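SufE-like protein, chloroplastic (Arabidopsis thaliana, PDB 4PUI) activates the cysteine desulfurase NFS2 to supply sulfur for iron-sulfur clusters, and is represented here by its C-terminal BolA domain. Local coordinates at residues A[4-9]-A[45-50]; A[24-29]-A[49-54]; A[53-58]-A[91-96]; A[70-75]-A[84-89]. All coordinates share one frame; numbering follows the deposited sequence.

Contact 1. Residues A[4-9]-A[45-50]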
loop_
_atom_site.group_PDB
_atom_site.type_symbol
_atom_site.label_atom_id
_atom_site.label_comp_id
_atom_site.label_asym_id
_atom_site.label_seq_id
_atom_site.Cartn_x
_atom_site.Cartn_y
_atom_site.Cartn_z
ATOM N N GLY A 4 5.088 1.765 12.439
ATOM C CA GLY A 4 4.680 2.932 13.190
ATOM C C GLY A 4 3.204 3.200 12.966
ATOM O O GLY A 4 2.504 2.416 12.334
ATOM N N SER A 5 2.720 4.317 13.487
ATOM C CA SER A 5 1.291 4.618 13.410
ATOM C C SER A 5 0.726 4.708 11.989
ATOM O O SER A 5 -0.355 4.185 11.728
ATOM C CB SER A 5 0.991 5.897 14.187
ATOM O OG SER A 5 1.807 6.954 13.718
ATOM N N ARG A 6 1.438 5.363 11.072
ATOM C CA ARG A 6 0.971 5.442 9.682
ATOM C C ARG A 6 0.966 4.059 9.026
ATOM O O ARG A 6 0.003 3.699 8.353
ATOM C CB ARG A 6 1.823 6.389 8.821
ATOM C CG ARG A 6 1.573 6.216 7.320
ATOM C CD ARG A 6 2.156 7.354 6.468
ATOM N NE ARG A 6 1.494 8.607 6.789
ATOM C CZ ARG A 6 2.110 9.718 7.173
ATOM N NH1 ARG A 6 3.431 9.763 7.259
ATOM N NH2 ARG A 6 1.392 10.796 7.460
ATOM N N GLY A 7 2.045 3.302 9.206
ATOM C CA GLY A 7 2.127 1.953 8.652
ATOM C C GLY A 7 0.940 1.105 9.087
ATOM O O GLY A 7 0.360 0.366 8.293
ATOM N N MET A 8 0.581 1.211 10.363
ATOM C CA MET A 8 -0.548 0.460 10.899
ATOM C C MET A 8 -1.859 0.906 10.255
ATOM O O MET A 8 -2.707 0.072 9.912
ATOM C CB MET A 8 -0.611 0.582 12.426
ATOM C CG MET A 8 0.527 -0.125 13.132
ATOM S SD MET A 8 0.639 -1.866 12.628
ATOM C CE MET A 8 -0.695 -2.597 13.569
ATOM N N ARG A 9 -2.024 2.218 10.078
ATOM C CA ARG A 9 -3.213 2.725 9.397
ATOM C C ARG A 9 -3.310 2.237 7.954
ATOM O O ARG A 9 -4.406 1.900 7.487
ATOM C CB ARG A 9 -3.256 4.261 9.402
ATOM C CG ARG A 9 -3.553 4.865 10.737
ATOM C CD ARG A 9 -3.905 6.350 10.602
ATOM N NE ARG A 9 -2.870 7.125 9.927
ATOM C CZ ARG A 9 -1.901 7.780 10.555
ATOM N NH1 ARG A 9 -1.824 7.740 11.870
ATOM N NH2 ARG A 9 -1.001 8.472 9.867
ATOM N N ASP A 45 12.314 8.231 11.298
ATOM C CA ASP A 45 12.495 8.395 9.838
ATOM C C ASP A 45 11.313 9.045 9.124
ATOM O O ASP A 45 11.425 9.411 7.954
ATOM C CB ASP A 45 12.909 7.106 9.107
ATOM C CG ASP A 45 14.353 6.736 9.356
ATOM O OD1 ASP A 45 15.186 7.661 9.458
ATOM O OD2 ASP A 45 14.648 5.528 9.463
ATOM N N GLY A 46 10.179 9.168 9.806
ATOM C CA GLY A 46 9.081 9.937 9.256
ATOM C C GLY A 46 7.907 9.197 8.653
ATOM O O GLY A 46 6.883 9.813 8.381
ATOM N N GLU A 47 8.042 7.890 8.443
ATOM C CA GLU A 47 7.023 7.117 7.740
ATOM C C GLU A 47 6.649 7.787 6.429
ATOM O O GLU A 47 5.481 8.027 6.159
ATOM C CB GLU A 47 5.771 6.902 8.607
ATOM C CG GLU A 47 6.055 6.213 9.939
ATOM C CD GLU A 47 4.796 5.663 10.589
ATOM O OE1 GLU A 47 4.171 6.397 11.371
ATOM O OE2 GLU A 47 4.426 4.500 10.305
ATOM N N THR A 48 7.658 8.074 5.611
ATOM C CA THR A 48 7.458 8.803 4.366
ATOM C C THR A 48 7.424 7.884 3.151
ATOM O O THR A 48 6.880 8.249 2.114
ATOM C CB THR A 48 8.598 9.805 4.146
ATOM O OG1 THR A 48 9.843 9.107 4.202
ATOM C CG2 THR A 48 8.576 10.880 5.216
ATOM N N HIS A 49 8.002 6.692 3.278
ATOM C CA HIS A 49 8.111 5.774 2.152
ATOM C C HIS A 49 7.777 4.346 2.555
ATOM O O HIS A 49 8.336 3.824 3.517
ATOM C CB HIS A 49 9.530 5.808 1.582
ATOM C CG HIS A 49 9.895 7.114 0.952
ATOM N ND1 HIS A 49 10.164 8.245 1.688
ATOM C CD2 HIS A 49 10.031 7.471 -0.349
ATOM C CE1 HIS A 49 10.450 9.243 0.872
ATOM N NE2 HIS A 49 10.372 8.801 -0.371
ATOM N N PHE A 50 6.868 3.718 1.814
ATOM C CA PHE A 50 6.529 2.321 2.052
ATOM C C PHE A 50 6.561 1.528 0.759
ATOM O O PHE A 50 6.279 2.064 -0.311
ATOM C CB PHE A 50 5.136 2.180 2.662
ATOM C CG PHE A 50 5.023 2.725 4.058
ATOM C CD1 PHE A 50 4.838 4.079 4.281
ATOM C CD2 PHE A 50 5.102 1.868 5.152
ATOM C CE1 PHE A 50 4.743 4.579 5.582
ATOM C CE2 PHE A 50 4.998 2.350 6.446
ATOM C CZ PHE A 50 4.816 3.716 6.664
HETATM O O HOH W 1 5.948 2.562 9.765
#
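Glu47 stretches its side chain toward the start of helix 5-18, and the carboxylate meets the first turn's amides with both oxygens. OE1 of Glu47 accepts from Arg6 N at 2.9 Å on its syn side, whereas OE2 takes Gly7 N, also at 2.9 Å, from above the carboxylate plane. A water joins OE2 to the amide of Gly4, the N-cap residue. An acidic group placed against the amino end of a helix, where N-H groups lack acceptors within the helix, is a recurrent device; here it ties the opening helix of the BolA domain to the loop leading into strand 49-55. The helix end would probably help stabilise the negative charge. Arg6 runs in the reverse direction: bent at chi3 (-64°), it brings NH1 to Glu47 O at 2.9 Å, in the guanidinium plane but above that of the carbonyl, while NE forms a salt bridge with Glu78. The Phe50 ring stands nearly perpendicular to this guanidinium, 86° between planes. Phe50 CE2 lies 3.6 Å from Gly7 CA and CE1 of the same ring 3.9 Å from Arg6 CD, while Glu47 OE2 lies at the ring edge, in its plane.

Contact 2. Residues A[24-29]-A[49-54]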
loop_
_atom_site.group_PDB
_atom_site.type_symbol
_atom_site.label_atom_id
_atom_site.label_comp_id
_atom_site.label_asym_id
_atom_site.label_seq_id
_atom_site.Cartn_x
_atom_site.Cartn_y
_atom_site.Cartn_z
ATOM N N GLU A 24 1.721 -7.136 2.434
ATOM C CA GLU A 24 2.943 -6.699 3.090
ATOM C C GLU A 24 3.051 -5.184 3.002
ATOM O O GLU A 24 2.890 -4.609 1.933
ATOM C CB GLU A 24 4.181 -7.327 2.453
ATOM C CG GLU A 24 5.483 -6.838 3.094
ATOM C CD GLU A 24 6.728 -7.470 2.494
ATOM O OE1 GLU A 24 6.597 -8.259 1.538
ATOM O OE2 GLU A 24 7.838 -7.178 2.990
ATOM N N VAL A 25 3.319 -4.556 4.139
ATOM C CA VAL A 25 3.477 -3.109 4.217
ATOM C C VAL A 25 4.836 -2.895 4.849
ATOM O O VAL A 25 5.039 -3.198 6.022
ATOM C CB VAL A 25 2.361 -2.458 5.085
ATOM C CG1 VAL A 25 2.630 -0.961 5.292
ATOM C CG2 VAL A 25 0.987 -2.683 4.447
ATOM N N GLU A 26 5.789 -2.421 4.056
ATOM C CA GLU A 26 7.162 -2.312 4.523
ATOM C C GLU A 26 7.575 -0.850 4.552
ATOM O O GLU A 26 7.527 -0.170 3.527
ATOM C CB GLU A 26 8.091 -3.100 3.597
ATOM C CG GLU A 26 9.541 -3.131 4.044
ATOM C CD GLU A 26 10.469 -3.652 2.962
ATOM O OE1 GLU A 26 10.068 -3.664 1.777
ATOM O OE2 GLU A 26 11.601 -4.042 3.302
ATOM N N ASP A 27 7.967 -0.371 5.725
ATOM C CA ASP A 27 8.439 1.000 5.881
ATOM C C ASP A 27 9.885 1.074 5.397
ATOM O O ASP A 27 10.776 0.480 5.996
ATOM C CB ASP A 27 8.317 1.417 7.356
ATOM C CG ASP A 27 8.597 2.890 7.590
ATOM O OD1 ASP A 27 9.226 3.534 6.727
ATOM O OD2 ASP A 27 8.200 3.405 8.660
ATOM N N VAL A 28 10.115 1.794 4.305
ATOM C CA VAL A 28 11.472 1.976 3.800
ATOM C C VAL A 28 11.924 3.438 3.847
ATOM O O VAL A 28 12.777 3.871 3.072
ATOM C CB VAL A 28 11.634 1.380 2.385
ATOM C CG1 VAL A 28 11.503 -0.148 2.434
ATOM C CG2 VAL A 28 10.623 1.985 1.419
ATOM N N SER A 29 11.358 4.198 4.779
ATOM C CA SER A 29 11.724 5.600 4.933
ATOM C C SER A 29 13.215 5.800 5.166
ATOM O O SER A 29 13.783 6.807 4.748
ATOM C CB SER A 29 10.938 6.230 6.086
ATOM O OG SER A 29 9.561 6.011 5.906
ATOM N N HIS A 49 8.002 6.692 3.278
ATOM C CA HIS A 49 8.111 5.774 2.152
ATOM C C HIS A 49 7.777 4.346 2.555
ATOM O O HIS A 49 8.336 3.824 3.517
ATOM C CB HIS A 49 9.530 5.808 1.582
ATOM C CG HIS A 49 9.895 7.114 0.952
ATOM N ND1 HIS A 49 10.164 8.245 1.688
ATOM C CD2 HIS A 49 10.031 7.471 -0.349
ATOM C CE1 HIS A 49 10.450 9.243 0.872
ATOM N NE2 HIS A 49 10.372 8.801 -0.371
ATOM N N PHE A 50 6.868 3.718 1.814
ATOM C CA PHE A 50 6.529 2.321 2.052
ATOM C C PHE A 50 6.561 1.528 0.759
ATOM O O PHE A 50 6.279 2.064 -0.311
ATOM C CB PHE A 50 5.136 2.180 2.662
ATOM C CG PHE A 50 5.023 2.725 4.058
ATOM C CD1 PHE A 50 4.838 4.079 4.281
ATOM C CD2 PHE A 50 5.102 1.868 5.152
ATOM C CE1 PHE A 50 4.743 4.579 5.582
ATOM C CE2 PHE A 50 4.998 2.350 6.446
ATOM C CZ PHE A 50 4.816 3.716 6.664
ATOM N N ASN A 51 6.920 0.252 0.876
ATOM C CA ASN A 51 6.702 -0.712 -0.191
ATOM C C ASN A 51 5.468 -1.515 0.168
ATOM O O ASN A 51 5.357 -2.009 1.289
ATOM C CB ASN A 51 7.893 -1.674 -0.345
ATOM C CG ASN A 51 9.173 -0.975 -0.793
ATOM O OD1 ASN A 51 9.126 0.033 -1.495
ATOM N ND2 ASN A 51 10.320 -1.519 -0.395
ATOM N N LEU A 52 4.543 -1.648 -0.780
ATOM C CA LEU A 52 3.333 -2.445 -0.576
ATOM C C LEU A 52 3.302 -3.629 -1.548
ATOM O O LEU A 52 3.538 -3.455 -2.742
ATOM C CB LEU A 52 2.102 -1.599 -0.844
ATOM C CG LEU A 52 1.953 -0.297 -0.066
ATOM C CD1 LEU A 52 0.663 0.420 -0.450
ATOM C CD2 LEU A 52 1.974 -0.573 1.427
ATOM N N ARG A 53 3.009 -4.822 -1.035
ATOM C CA ARG A 53 2.715 -5.956 -1.902
ATOM C C ARG A 53 1.339 -6.467 -1.519
ATOM O O ARG A 53 1.117 -6.866 -0.375
ATOM C CB ARG A 53 3.751 -7.072 -1.762
ATOM C CG ARG A 53 3.491 -8.262 -2.707
ATOM C CD ARG A 53 4.470 -9.389 -2.441
ATOM N NE ARG A 53 4.323 -10.526 -3.349
ATOM C CZ ARG A 53 3.500 -11.544 -3.133
ATOM N NH1 ARG A 53 2.730 -11.543 -2.061
ATOM N NH2 ARG A 53 3.443 -12.562 -3.992
ATOM N N ILE A 54 0.408 -6.414 -2.466
ATOM C CA ILE A 54 -0.983 -6.752 -2.187
ATOM C C ILE A 54 -1.473 -7.781 -3.174
ATOM O O ILE A 54 -1.417 -7.551 -4.375
ATOM C CB ILE A 54 -1.883 -5.514 -2.328
ATOM C CG1 ILE A 54 -1.224 -4.322 -1.640
ATOM C CG2 ILE A 54 -3.319 -5.785 -1.786
ATOM C CD1 ILE A 54 -1.901 -2.989 -1.941
#
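Asp27 lies obliquely across the ring of Phe50, and following it outward from the backbone shows how one acidic side chain can serve two purposes. Its CB rests 3.6 Å from Phe50 CE2. With CG anti to the backbone N (chi1 -172°), the carboxylate is carried over the ring, the two planes 33° apart: CG stays 3.8 Å from CE2 of Phe50, and OD2 lies 3.9 Å from CZ of the same ring. Asp27 OD1, above one ring face, looks to its own segment and is gripped twice, by Ser29 N nearly end-on to the C-O bond, which makes an Asx turn, and by Ser29 OG at 2.6 Å on the syn side. The serine hydroxyl so positioned in turn accepts from His49 N, 3.1 Å from Ser29 OG, and also from the amide of Thr48. On the face of the sheet carrying Glu26 and Asn51, these two side chains run alongside each other; Asn51 ND2 donates to Glu26 OE1 over 3.1 Å, within its own amide plane but from above the carboxylate. Val25 CG2 and Leu52 CD2, 3.8 Å apart, pack on the other face. Paired backbone bonds at Glu24-Arg53 and Glu26-Asn51 alternate with non-hydrogen-bonded pairs, as in a regular antiparallel ladder: the long-looped hairpin formed by the first two strands of the BolA fold.

Contact 3. Residues A[53-58]-A[91-96]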
loop_
_atom_site.group_PDB
_atom_site.type_symbol
_atom_site.label_atom_id
_atom_site.label_comp_id
_atom_site.label_asym_id
_atom_site.label_seq_id
_atom_site.Cartn_x
_atom_site.Cartn_y
_atom_site.Cartn_z
ATOM N N ARG A 53 3.009 -4.822 -1.035
ATOM C CA ARG A 53 2.715 -5.956 -1.902
ATOM C C ARG A 53 1.339 -6.467 -1.519
ATOM O O ARG A 53 1.117 -6.866 -0.375
ATOM C CB ARG A 53 3.751 -7.072 -1.762
ATOM C CG ARG A 53 3.491 -8.262 -2.707
ATOM C CD ARG A 53 4.470 -9.389 -2.441
ATOM N NE ARG A 53 4.323 -10.526 -3.349
ATOM C CZ ARG A 53 3.500 -11.544 -3.133
ATOM N NH1 ARG A 53 2.730 -11.543 -2.061
ATOM N NH2 ARG A 53 3.443 -12.562 -3.992
ATOM N N ILE A 54 0.408 -6.414 -2.466
ATOM C CA ILE A 54 -0.983 -6.752 -2.187
ATOM C C ILE A 54 -1.473 -7.781 -3.174
ATOM O O ILE A 54 -1.417 -7.551 -4.375
ATOM C CB ILE A 54 -1.883 -5.514 -2.328
ATOM C CG1 ILE A 54 -1.224 -4.322 -1.640
ATOM C CG2 ILE A 54 -3.319 -5.785 -1.786
ATOM C CD1 ILE A 54 -1.901 -2.989 -1.941
ATOM N N VAL A 55 -1.978 -8.898 -2.658
ATOM C CA VAL A 55 -2.649 -9.887 -3.499
ATOM C C VAL A 55 -4.140 -9.884 -3.148
ATOM O O VAL A 55 -4.524 -10.246 -2.034
ATOM C CB VAL A 55 -2.057 -11.297 -3.323
ATOM C CG1 VAL A 55 -2.707 -12.254 -4.313
ATOM C CG2 VAL A 55 -0.538 -11.270 -3.529
ATOM N N SER A 56 -4.972 -9.425 -4.080
ATOM C CA SER A 56 -6.407 -9.276 -3.805
ATOM C C SER A 56 -7.234 -9.557 -5.036
ATOM O O SER A 56 -6.832 -9.182 -6.143
ATOM C CB SER A 56 -6.727 -7.851 -3.337
ATOM O OG SER A 56 -8.127 -7.629 -3.179
ATOM N N ASP A 57 -8.402 -10.172 -4.812
ATOM C CA ASP A 57 -9.458 -10.340 -5.811
ATOM C C ASP A 57 -9.837 -9.029 -6.487
ATOM O O ASP A 57 -10.262 -9.015 -7.648
ATOM C CB ASP A 57 -10.742 -10.803 -5.123
ATOM C CG ASP A 57 -10.708 -12.232 -4.713
ATOM O OD1 ASP A 57 -9.715 -12.917 -5.022
ATOM O OD2 ASP A 57 -11.699 -12.670 -4.088
ATOM N N ALA A 58 -9.742 -7.939 -5.731
ATOM C CA ALA A 58 -10.271 -6.649 -6.161
ATOM C C ALA A 58 -9.562 -6.100 -7.392
ATOM O O ALA A 58 -10.076 -5.209 -8.055
ATOM C CB ALA A 58 -10.217 -5.643 -5.006
ATOM N N LYS A 91 -1.230 -7.702 -7.273
ATOM C CA LYS A 91 -1.508 -8.892 -8.070
ATOM C C LYS A 91 -2.818 -9.522 -7.662
ATOM O O LYS A 91 -3.275 -9.361 -6.536
ATOM C CB LYS A 91 -0.404 -9.927 -7.883
ATOM C CG LYS A 91 0.983 -9.381 -8.138
ATOM C CD LYS A 91 2.038 -10.473 -8.061
ATOM C CE LYS A 91 3.365 -9.936 -8.563
ATOM N NZ LYS A 91 4.079 -10.921 -9.419
ATOM N N THR A 92 -3.408 -10.282 -8.569
ATOM C CA THR A 92 -4.538 -11.124 -8.186
ATOM C C THR A 92 -3.995 -12.480 -7.739
ATOM O O THR A 92 -2.850 -12.816 -8.037
ATOM C CB THR A 92 -5.487 -11.336 -9.363
ATOM O OG1 THR A 92 -4.786 -12.027 -10.395
ATOM C CG2 THR A 92 -5.961 -9.998 -9.909
ATOM N N PRO A 93 -4.804 -13.260 -7.005
ATOM C CA PRO A 93 -4.314 -14.589 -6.631
ATOM C C PRO A 93 -3.911 -15.416 -7.858
ATOM O O PRO A 93 -2.945 -16.183 -7.793
ATOM C CB PRO A 93 -5.518 -15.203 -5.917
ATOM C CG PRO A 93 -6.191 -14.021 -5.275
ATOM C CD PRO A 93 -6.047 -12.908 -6.292
ATOM N N ALA A 94 -4.617 -15.235 -8.973
ATOM C CA ALA A 94 -4.337 -16.012 -10.187
ATOM C C ALA A 94 -2.977 -15.689 -10.804
ATOM O O ALA A 94 -2.445 -16.459 -11.608
ATOM C CB ALA A 94 -5.447 -15.808 -11.211
ATOM N N GLU A 95 -2.416 -14.548 -10.418
ATOM C CA GLU A 95 -1.179 -14.052 -11.020
ATOM C C GLU A 95 0.104 -14.415 -10.265
ATOM O O GLU A 95 1.209 -14.168 -10.754
ATOM C CB GLU A 95 -1.256 -12.529 -11.191
ATOM C CG GLU A 95 -2.254 -12.087 -12.233
ATOM C CD GLU A 95 -2.557 -10.607 -12.167
ATOM O OE1 GLU A 95 -2.084 -9.932 -11.221
ATOM O OE2 GLU A 95 -3.274 -10.134 -13.067
ATOM N N VAL A 96 -0.022 -14.989 -9.075
ATOM C CA VAL A 96 1.178 -15.238 -8.284
ATOM C C VAL A 96 1.798 -16.586 -8.654
ATOM O O VAL A 96 1.282 -17.295 -9.523
ATOM C CB VAL A 96 0.912 -15.152 -6.767
ATOM C CG1 VAL A 96 0.218 -13.847 -6.429
ATOM C CG2 VAL A 96 0.090 -16.333 -6.295
#
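Val55 and Lys91 face each other in a parallel bridge, and the closely fitted part of the contact is built round them. Lys91 N donates to Ile54 O at 2.9 Å, and Lys91 O in turn accepts from Ser56 N at 3.0 Å, so the lysine backbone is held on both sides of Val55. The valine's CG1, anti to its own amide nitrogen (chi1 -175°), projects over the turn that follows the strand: it lies 3.6 Å from Pro93 N and 3.9 Å from CG1 of the terminal Val96. Pro93 CD also packs against the Ser56 carbonyl. Towards solvent the contacts thin out: exposed Asp57 meets Pro93 at one oxygen, with Asp57 OD1 3.7 Å from Pro93 CG, and the Arg53 guanidinium touches Val96 no closer than 4.2 Å, NH2 to CG1. That arginine is turned to Glu22, its salt-bridge partner. The turn of residues 93-95 is closed by the backbone bond from Glu95 N to Thr92 O; Glu95 OE1 also accepts from Thr92 N, met from above the carboxylate plane, and pairs with Arg67 of helix 64-74. Here the ends of strands 49-55 and 85-91 come together, with Ile54 directed to helices 5-18 and 64-74 and Ser56 OG bound to Leu18 O.

Contact 4. Residues A[70-75]-A[84-89]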
loop_
_atom_site.group_PDB
_atom_site.type_symbol
_atom_site.label_atom_id
_atom_site.label_comp_id
_atom_site.label_asym_id
_atom_site.label_seq_id
_atom_site.Cartn_x
_atom_site.Cartn_y
_atom_site.Cartn_z
ATOM N N LEU A 70 -5.877 2.996 -7.785
ATOM C CA LEU A 70 -6.850 2.521 -6.801
ATOM C C LEU A 70 -6.265 2.598 -5.397
ATOM O O LEU A 70 -6.917 3.070 -4.457
ATOM C CB LEU A 70 -7.243 1.068 -7.126
ATOM C CG LEU A 70 -8.273 0.294 -6.292
ATOM C CD1 LEU A 70 -8.808 -0.851 -7.122
ATOM C CD2 LEU A 70 -7.724 -0.278 -5.004
ATOM N N ILE A 71 -5.031 2.124 -5.262
ATOM C CA ILE A 71 -4.341 2.141 -3.980
ATOM C C ILE A 71 -4.051 3.580 -3.537
ATOM O O ILE A 71 -4.238 3.934 -2.370
ATOM C CB ILE A 71 -3.038 1.332 -4.050
ATOM C CG1 ILE A 71 -3.338 -0.136 -4.365
ATOM C CG2 ILE A 71 -2.252 1.459 -2.742
ATOM C CD1 ILE A 71 -4.231 -0.770 -3.363
ATOM N N TYR A 72 -3.605 4.407 -4.475
ATOM C CA TYR A 72 -3.348 5.806 -4.171
ATOM C C TYR A 72 -4.637 6.475 -3.680
ATOM O O TYR A 72 -4.622 7.253 -2.720
ATOM C CB TYR A 72 -2.793 6.530 -5.398
ATOM C CG TYR A 72 -1.296 6.724 -5.344
ATOM C CD1 TYR A 72 -0.426 5.639 -5.271
ATOM C CD2 TYR A 72 -0.760 7.999 -5.330
ATOM C CE1 TYR A 72 0.948 5.837 -5.206
ATOM C CE2 TYR A 72 0.591 8.201 -5.267
ATOM C CZ TYR A 72 1.439 7.126 -5.202
ATOM O OH TYR A 72 2.787 7.373 -5.138
ATOM N N ASP A 73 -5.760 6.149 -4.310
ATOM C CA ASP A 73 -7.037 6.733 -3.893
ATOM C C ASP A 73 -7.408 6.322 -2.470
ATOM O O ASP A 73 -7.872 7.141 -1.670
ATOM C CB ASP A 73 -8.145 6.336 -4.874
ATOM C CG ASP A 73 -9.528 6.723 -4.386
ATOM O OD1 ASP A 73 -9.809 7.926 -4.326
ATOM O OD2 ASP A 73 -10.340 5.824 -4.068
ATOM N N LEU A 74 -7.209 5.047 -2.147
ATOM C CA LEU A 74 -7.539 4.556 -0.814
ATOM C C LEU A 74 -6.683 5.208 0.254
ATOM O O LEU A 74 -7.107 5.355 1.404
ATOM C CB LEU A 74 -7.330 3.047 -0.731
ATOM C CG LEU A 74 -8.279 2.173 -1.537
ATOM C CD1 LEU A 74 -7.834 0.725 -1.427
ATOM C CD2 LEU A 74 -9.714 2.343 -1.063
ATOM N N LEU A 75 -5.466 5.583 -0.120
ATOM C CA LEU A 75 -4.511 6.082 0.854
ATOM C C LEU A 75 -4.263 7.573 0.720
ATOM O O LEU A 75 -3.283 8.084 1.256
ATOM C CB LEU A 75 -3.187 5.321 0.739
ATOM C CG LEU A 75 -3.302 3.813 1.001
ATOM C CD1 LEU A 75 -1.960 3.122 0.821
ATOM C CD2 LEU A 75 -3.853 3.574 2.396
ATOM N N HIS A 84 5.084 10.291 1.413
ATOM C CA HIS A 84 5.668 10.828 0.196
ATOM C C HIS A 84 5.532 9.890 -0.989
ATOM O O HIS A 84 5.131 10.312 -2.076
ATOM C CB HIS A 84 7.142 11.163 0.403
ATOM C CG HIS A 84 7.375 12.340 1.299
ATOM N ND1 HIS A 84 6.350 13.132 1.764
ATOM C CD2 HIS A 84 8.518 12.852 1.812
ATOM C CE1 HIS A 84 6.854 14.088 2.528
ATOM N NE2 HIS A 84 8.160 13.936 2.580
ATOM N N ALA A 85 5.848 8.615 -0.777
ATOM C CA ALA A 85 5.882 7.671 -1.889
ATOM C C ALA A 85 5.422 6.291 -1.482
ATOM O O ALA A 85 5.701 5.831 -0.374
ATOM C CB ALA A 85 7.282 7.599 -2.468
ATOM N N LEU A 86 4.723 5.631 -2.396
ATOM C CA LEU A 86 4.376 4.230 -2.231
ATOM C C LEU A 86 4.899 3.448 -3.428
ATOM O O LEU A 86 4.625 3.804 -4.573
ATOM C CB LEU A 86 2.865 4.036 -2.146
ATOM C CG LEU A 86 2.159 4.618 -0.927
ATOM C CD1 LEU A 86 0.662 4.695 -1.177
ATOM C CD2 LEU A 86 2.476 3.783 0.294
ATOM N N SER A 87 5.625 2.380 -3.152
ATOM C CA SER A 87 6.046 1.469 -4.207
ATOM C C SER A 87 5.099 0.260 -4.208
ATOM O O SER A 87 5.099 -0.529 -3.267
ATOM C CB SER A 87 7.487 1.031 -3.971
ATOM O OG SER A 87 7.883 0.058 -4.918
ATOM N N ILE A 88 4.314 0.115 -5.268
ATOM C CA ILE A 88 3.186 -0.813 -5.253
ATOM C C ILE A 88 3.399 -2.041 -6.140
ATOM O O ILE A 88 3.754 -1.910 -7.304
ATOM C CB ILE A 88 1.910 -0.093 -5.678
ATOM C CG1 ILE A 88 1.567 0.988 -4.650
ATOM C CG2 ILE A 88 0.746 -1.091 -5.854
ATOM C CD1 ILE A 88 0.484 1.941 -5.090
ATOM N N VAL A 89 3.197 -3.229 -5.566
ATOM C CA VAL A 89 3.061 -4.457 -6.344
ATOM C C VAL A 89 1.660 -4.940 -6.033
ATOM O O VAL A 89 1.327 -5.156 -4.873
ATOM C CB VAL A 89 4.099 -5.536 -5.952
ATOM C CG1 VAL A 89 3.782 -6.871 -6.645
ATOM C CG2 VAL A 89 5.501 -5.083 -6.334
#
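Ile88 pushes its CD1 methyl between Ile71 and Tyr72, 3.6 Å from Ile71 CG2 and 3.8 Å from Tyr72 CD1. The two isoleucines slide past one another in opposite directions, whereas the methyl reaches the tyrosine ring at its edge and in its plane. Two residues earlier in the strand, Leu86 approaches the same ring obliquely, CB to Tyr72 CE1 measuring 4.0 Å, and turns CD1 to meet Leu75 CD1 at 3.7 Å. No hydrogen bond spans the two segments; the joint is almost wholly hydrocarbon packing, with the axes of segments 70-74 and 85-89 10.4 Å apart at their closest. What places these groups lies one layer out. Tyr72 has an unusual first torsion of -101°, which swings the ring toward the strand, and it stacks on His68 one helical turn earlier. Ile71 also touches Leu52 and Ile54 of the central strand and Leu14 and Leu18 of helix 5-18, while Leu75 leans on Ile10. On the strand side, backbone bonds from Ala85 and Ser87 hold the strand against strand 49-55, and the alternation of an extended chain then points Leu86 and Ile88 at the helix. A helix laid over the sheet between two parallel strands is the mark of a beta-alpha-beta crossover, here the second half of the alpha/beta BolA fold, whose topology resembles that of class II KH domains.

Overall arrangement
Strand 49-55 lies at the middle of the three-stranded sheet and takes part in contacts 1, 2 and 3; contact 4 packs helix 64-74 on the neighbouring strand 85-91. Contacts 1 and 2 share His49 and Phe50 and have centres about 9 Å apart. Contact 3 lies on the opposite side of the chain's centre from contact 1, about 23 Å away between centres. Contact 4, about 10 Å from contact 2, falls in sequence between the two segments of contact 3. Thus the first helix, the hairpin and the crossover are all assembled on one central strand, giving the compact alpha/beta unit that forms the BolA domain of SUFE1.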